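Local coordinates for putative alpha/beta hydrolase fold protein (Candidatus Nitrososphaera gargensis, PDB 5A62), which probably hydrolyses carboxylic esters, as a carboxylesterase of the alpha/beta hydrolase fold, at residues L37-D40 against Y41-Q44; R171-D174 against F175-V179. All coordinates share one frame; numbering follows the deposited sequence. Where two conformers were deposited one is given.

Interaction 1. Residues L37-D40 against Y41-Q44; sequences LIWD and YEIQ
E42 folds back along the first turn of helix 40-48 to lie against W39, the N-cap residue. Its CB sits 3.7 Å from W39 O, and CG continues to the indole rim, 3.7 Å from CE3. There the chain bends (chi2 79°) and brings CD to the ring edge, near the ring plane, 3.6 Å from W39 CE3, with the carboxylate almost perpendicular to the indole. OE1 ends 3.3 Å from W39 CA. Both oxygens are satisfied outside this turn: OE1 forms a salt bridge with K254 and OE2 a hydrogen bond with the hydroxyl of Y259, so a buried acid is tolerable here. The same lysine also donates a hydrogen bond to I38 O.

The turn itself is closed by I43 N, which donates to W39 O at 2.9 Å, and by Q44 N, which reaches D40 O at 3.3 Å. A water bridges D40 O to Q44 OE1, and a polar glutamine suits this exposed side of the helix. In the conformer given, D40 turns OD1 back toward Y41 N, a weak and doubtful bond of 2.8 Å. On the inner side, the branched, apolar I43 places CD1 4.1 Å from W39 CB. Both side chains pack on L28 of strand 25-29, and W39 also touches V251 of helix 250-253, so the start of helix 40-48 is seated between sheet and helix.

Interaction 2. Residues R171-D174 against F175-V179; sequences RHAD and FFREV
The F176 ring has A173 O at its edge, near the ring plane, and the guanidinium of R177 meets A173 CB and D174 OD1 obliquely. Beyond this turn, F176 meets W249 edge-to-face and also the ring of F180; an aromatic suits this buried flank. Its CG lies anti to the backbone N (chi1 174°), sending the ring away from the preceding turn while CB stays 3.5 Å from A173 O.

R177 extends from CG to NE and, in the conformer given, brings NH1 back to D174 OD1, 2.7 Å away. The guanidinium and carboxylate planes are 59° apart. With an N-H angle of 121°, this i to i+3 salt bridge contains only a weak, tentative hydrogen bond. A173, whose small CB lies 3.6 Å from R177 NH1, lets the arginine pass close to the helix. Successive i to i+4 bonds carry the backbone, including F176 N to H172 O at 2.9 Å.

The stronger partner of D174 is K170, through OD2. That lysine, and in this conformer R177, would probably favour the ionised acid, while the salt bridge of R177 NE with E154 joins helix 170-180 to helix 149-157.

How the interactions relate
Both interactions are local contacts along one chain: interaction 1 lies at the start of helix 40-48 beside the central sheet, whereas interaction 2 lies within helix 170-180, further from the centre of the chain. They meet where F175 of interaction 2 packs on interaction 1, its CE1 3.6 Å from L37 O and its CZ 3.9 Å from I38 CA, while V179 CG2 approaches I38 N. Helix 250-253 is a shared neighbour, touched by I38 and W39 of interaction 1 and by H172 and F175 of interaction 2. Their acids differ with place: E42 is buried and answered from outside its turn, while the partly exposed D174 pairs within its own helix.

Interaction 1. Residues L37-D40 against Y41-Q44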
loop_
_atom_site.group_PDB
_atom_site.type_symbol
_atom_site.label_atom_id
_atom_site.label_comp_id
_atom_site.label_asym_id
_atom_site.label_seq_id
_atom_site.Cartn_x
_atom_site.Cartn_y
_atom_site.Cartn_z
ATOM N N LEU A 37 4.148 20.526 14.446
ATOM C CA LEU A 37 3.465 21.092 15.627
ATOM C C LEU A 37 3.468 20.165 16.818
ATOM O O LEU A 37 3.368 20.619 17.972
ATOM C CB LEU A 37 2.071 21.588 15.278
ATOM C CG LEU A 37 2.003 22.504 14.028
ATOM C CD1 LEU A 37 0.567 22.882 13.693
ATOM C CD2 LEU A 37 2.955 23.666 14.133
ATOM N N ILE A 38 3.579 18.854 16.618
ATOM C CA ILE A 38 3.547 17.907 17.721
ATOM C C ILE A 38 4.821 17.985 18.520
ATOM O O ILE A 38 4.848 17.480 19.628
ATOM C CB ILE A 38 3.295 16.471 17.186
ATOM C CG1 ILE A 38 2.479 15.643 18.183
ATOM C CG2 ILE A 38 4.566 15.751 16.790
ATOM C CD1 ILE A 38 2.109 14.254 17.685
ATOM N N TRP A 39 5.877 18.612 17.982
ATOM C CA TRP A 39 7.245 18.592 18.542
ATOM C C TRP A 39 7.630 19.901 19.200
ATOM O O TRP A 39 8.804 20.135 19.544
ATOM C CB TRP A 39 8.278 18.223 17.468
ATOM C CG TRP A 39 8.216 16.863 16.889
ATOM C CD1 TRP A 39 8.185 16.506 15.524
ATOM C CD2 TRP A 39 8.364 15.608 17.585
ATOM N NE1 TRP A 39 8.195 15.164 15.403
ATOM C CE2 TRP A 39 8.365 14.580 16.619
ATOM C CE3 TRP A 39 8.508 15.248 18.915
ATOM C CZ2 TRP A 39 8.479 13.277 16.948
ATOM C CZ3 TRP A 39 8.648 13.957 19.237
ATOM C CH2 TRP A 39 8.600 12.945 18.238
ATOM N N ASP A 40 6.685 20.789 19.440
ATOM C CA ASP A 40 7.039 22.117 19.921
ATOM C C ASP A 40 7.913 22.103 21.163
ATOM O O ASP A 40 8.984 22.725 21.230
ATOM C CB ASP A 40 5.752 22.973 20.126
ATOM C CG ASP A 40 4.626 22.324 21.072
ATOM O OD1 ASP A 40 4.704 21.163 21.583
ATOM O OD2 ASP A 40 3.609 23.052 21.314
ATOM N N TYR A 41 7.447 21.375 22.159
ATOM C CA TYR A 41 8.152 21.260 23.389
ATOM C C TYR A 41 9.518 20.641 23.209
ATOM O O TYR A 41 10.522 21.101 23.757
ATOM C CB TYR A 41 7.371 20.438 24.405
ATOM C CG TYR A 41 8.089 20.184 25.713
ATOM C CD1 TYR A 41 8.273 21.210 26.619
ATOM C CD2 TYR A 41 8.657 18.953 25.984
ATOM C CE1 TYR A 41 8.971 21.000 27.802
ATOM C CE2 TYR A 41 9.338 18.734 27.162
ATOM C CZ TYR A 41 9.453 19.759 28.082
ATOM O OH TYR A 41 10.172 19.514 29.248
ATOM N N GLU A 42 9.571 19.573 22.453
ATOM C CA GLU A 42 10.796 18.854 22.278
ATOM C C GLU A 42 11.842 19.699 21.544
ATOM O O GLU A 42 13.024 19.588 21.868
ATOM C CB GLU A 42 10.570 17.550 21.448
ATOM C CG GLU A 42 9.812 16.496 22.184
ATOM C CD GLU A 42 8.348 16.691 22.248
ATOM O OE1 GLU A 42 7.742 17.634 21.699
ATOM O OE2 GLU A 42 7.705 15.801 22.881
ATOM N N ILE A 43 11.456 20.489 20.550
ATOM C CA ILE A 43 12.415 21.330 19.843
ATOM C C ILE A 43 13.046 22.299 20.856
ATOM O O ILE A 43 14.284 22.382 20.905
ATOM C CB ILE A 43 11.750 22.046 18.680
ATOM C CG1 ILE A 43 11.397 21.042 17.578
ATOM C CG2 ILE A 43 12.651 23.154 18.166
ATOM C CD1 ILE A 43 10.449 21.536 16.510
ATOM N N GLN A 44 12.217 22.924 21.668
ATOM C CA GLN A 44 12.745 23.861 22.685
ATOM C C GLN A 44 13.617 23.155 23.678
ATOM O O GLN A 44 14.704 23.650 23.982
ATOM C CB GLN A 44 11.599 24.609 23.388
ATOM C CG GLN A 44 10.883 25.569 22.433
ATOM C CD GLN A 44 11.821 26.398 21.531
ATOM O OE1 GLN A 44 11.657 26.459 20.306
ATOM N NE2 GLN A 44 12.836 27.021 22.139
HETATM O O HOH W 1 9.438 24.897 19.746
#

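Interaction 2. Residues R171-D174 against F175-V179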
loop_
_atom_site.group_PDB
_atom_site.type_symbol
_atom_site.label_atom_id
_atom_site.label_comp_id
_atom_site.label_asym_id
_atom_site.label_seq_id
_atom_site.Cartn_x
_atom_site.Cartn_y
_atom_site.Cartn_z
ATOM N N ARG A 171 -7.320 19.664 27.327
ATOM C CA ARG A 171 -6.206 20.387 26.733
ATOM C C ARG A 171 -5.406 19.483 25.782
ATOM O O ARG A 171 -4.930 19.951 24.730
ATOM C CB ARG A 171 -5.342 20.964 27.794
ATOM C CG ARG A 171 -6.179 21.943 28.604
ATOM C CD ARG A 171 -5.460 22.610 29.733
ATOM N NE ARG A 171 -5.173 21.646 30.751
ATOM C CZ ARG A 171 -5.609 21.676 32.000
ATOM N NH1 ARG A 171 -6.438 22.651 32.437
ATOM N NH2 ARG A 171 -5.205 20.691 32.820
ATOM N N HIS A 172 -5.288 18.221 26.154
ATOM C CA HIS A 172 -4.557 17.265 25.284
ATOM C C HIS A 172 -5.414 16.935 24.082
ATOM O O HIS A 172 -4.910 16.895 22.940
ATOM C CB HIS A 172 -4.236 15.991 26.056
ATOM C CG HIS A 172 -3.214 16.176 27.102
ATOM N ND1 HIS A 172 -3.141 15.383 28.221
ATOM C CD2 HIS A 172 -2.213 17.059 27.182
ATOM C CE1 HIS A 172 -2.129 15.808 28.964
ATOM N NE2 HIS A 172 -1.521 16.789 28.326
ATOM N N ALA A 173 -6.704 16.704 24.253
ATOM C CA ALA A 173 -7.585 16.565 23.126
ATOM C C ALA A 173 -7.493 17.682 22.118
ATOM O O ALA A 173 -7.475 17.465 20.910
ATOM C CB ALA A 173 -9.019 16.382 23.587
ATOM N N ASP A 174 -7.437 18.917 22.629
ATOM C CA ASP A 174 -7.440 20.009 21.761
ATOM C C ASP A 174 -6.106 20.164 21.039
ATOM O O ASP A 174 -6.105 20.573 19.865
ATOM C CB ASP A 174 -7.793 21.295 22.562
ATOM C CG ASP A 174 -9.216 21.393 22.849
ATOM O OD1 ASP A 174 -10.074 20.735 22.291
ATOM O OD2 ASP A 174 -9.561 22.260 23.711
ATOM N N PHE A 175 -5.005 19.840 21.682
ATOM C CA PHE A 175 -3.699 19.779 21.032
ATOM C C PHE A 175 -3.699 18.713 19.899
ATOM O O PHE A 175 -3.349 19.023 18.743
ATOM C CB PHE A 175 -2.663 19.511 22.080
ATOM C CG PHE A 175 -1.236 19.330 21.598
ATOM C CD1 PHE A 175 -0.726 20.032 20.540
ATOM C CD2 PHE A 175 -0.404 18.456 22.267
ATOM C CE1 PHE A 175 0.631 19.862 20.175
ATOM C CE2 PHE A 175 0.907 18.270 21.854
ATOM C CZ PHE A 175 1.410 19.012 20.816
ATOM N N PHE A 176 -4.243 17.544 20.196
ATOM C CA PHE A 176 -4.405 16.545 19.184
ATOM C C PHE A 176 -5.227 17.044 18.015
ATOM O O PHE A 176 -4.854 16.844 16.839
ATOM C CB PHE A 176 -5.030 15.284 19.758
ATOM C CG PHE A 176 -5.354 14.242 18.737
ATOM C CD1 PHE A 176 -4.422 13.347 18.349
ATOM C CD2 PHE A 176 -6.606 14.186 18.196
ATOM C CE1 PHE A 176 -4.725 12.392 17.393
ATOM C CE2 PHE A 176 -6.915 13.207 17.263
ATOM C CZ PHE A 176 -5.938 12.347 16.881
ATOM N N ARG A 177 -6.358 17.701 18.252
ATOM C CA ARG A 177 -7.172 18.262 17.164
ATOM C C ARG A 177 -6.385 19.175 16.284
ATOM O O ARG A 177 -6.428 19.033 15.058
ATOM C CB ARG A 177 -8.340 19.095 17.681
ATOM C CG ARG A 177 -9.466 18.276 18.265
ATOM C CD ARG A 177 -10.610 19.164 18.777
ATOM N NE ARG A 177 -11.774 18.371 19.217
ATOM C CZ ARG A 177 -12.010 18.013 20.480
ATOM N NH1 ARG A 177 -11.205 18.387 21.466
ATOM N NH2 ARG A 177 -13.064 17.243 20.775
ATOM N N GLU A 178 -5.685 20.116 16.923
ATOM C CA GLU A 178 -4.842 21.088 16.217
ATOM C C GLU A 178 -3.961 20.359 15.239
ATOM O O GLU A 178 -4.034 20.675 14.018
ATOM C CB GLU A 178 -4.009 22.003 17.153
ATOM C CG GLU A 178 -3.373 23.218 16.415
ATOM C CD GLU A 178 -4.273 24.461 16.217
ATOM O OE1 GLU A 178 -5.479 24.344 15.822
ATOM O OE2 GLU A 178 -3.742 25.611 16.410
ATOM N N VAL A 179 -3.216 19.390 15.777
ATOM C CA VAL A 179 -2.157 18.721 15.023
ATOM C C VAL A 179 -2.809 17.860 13.904
ATOM O O VAL A 179 -2.510 18.003 12.724
ATOM C CB VAL A 179 -1.313 17.866 15.923
ATOM C CG1 VAL A 179 -0.410 16.884 15.138
ATOM C CG2 VAL A 179 -0.515 18.731 16.912
#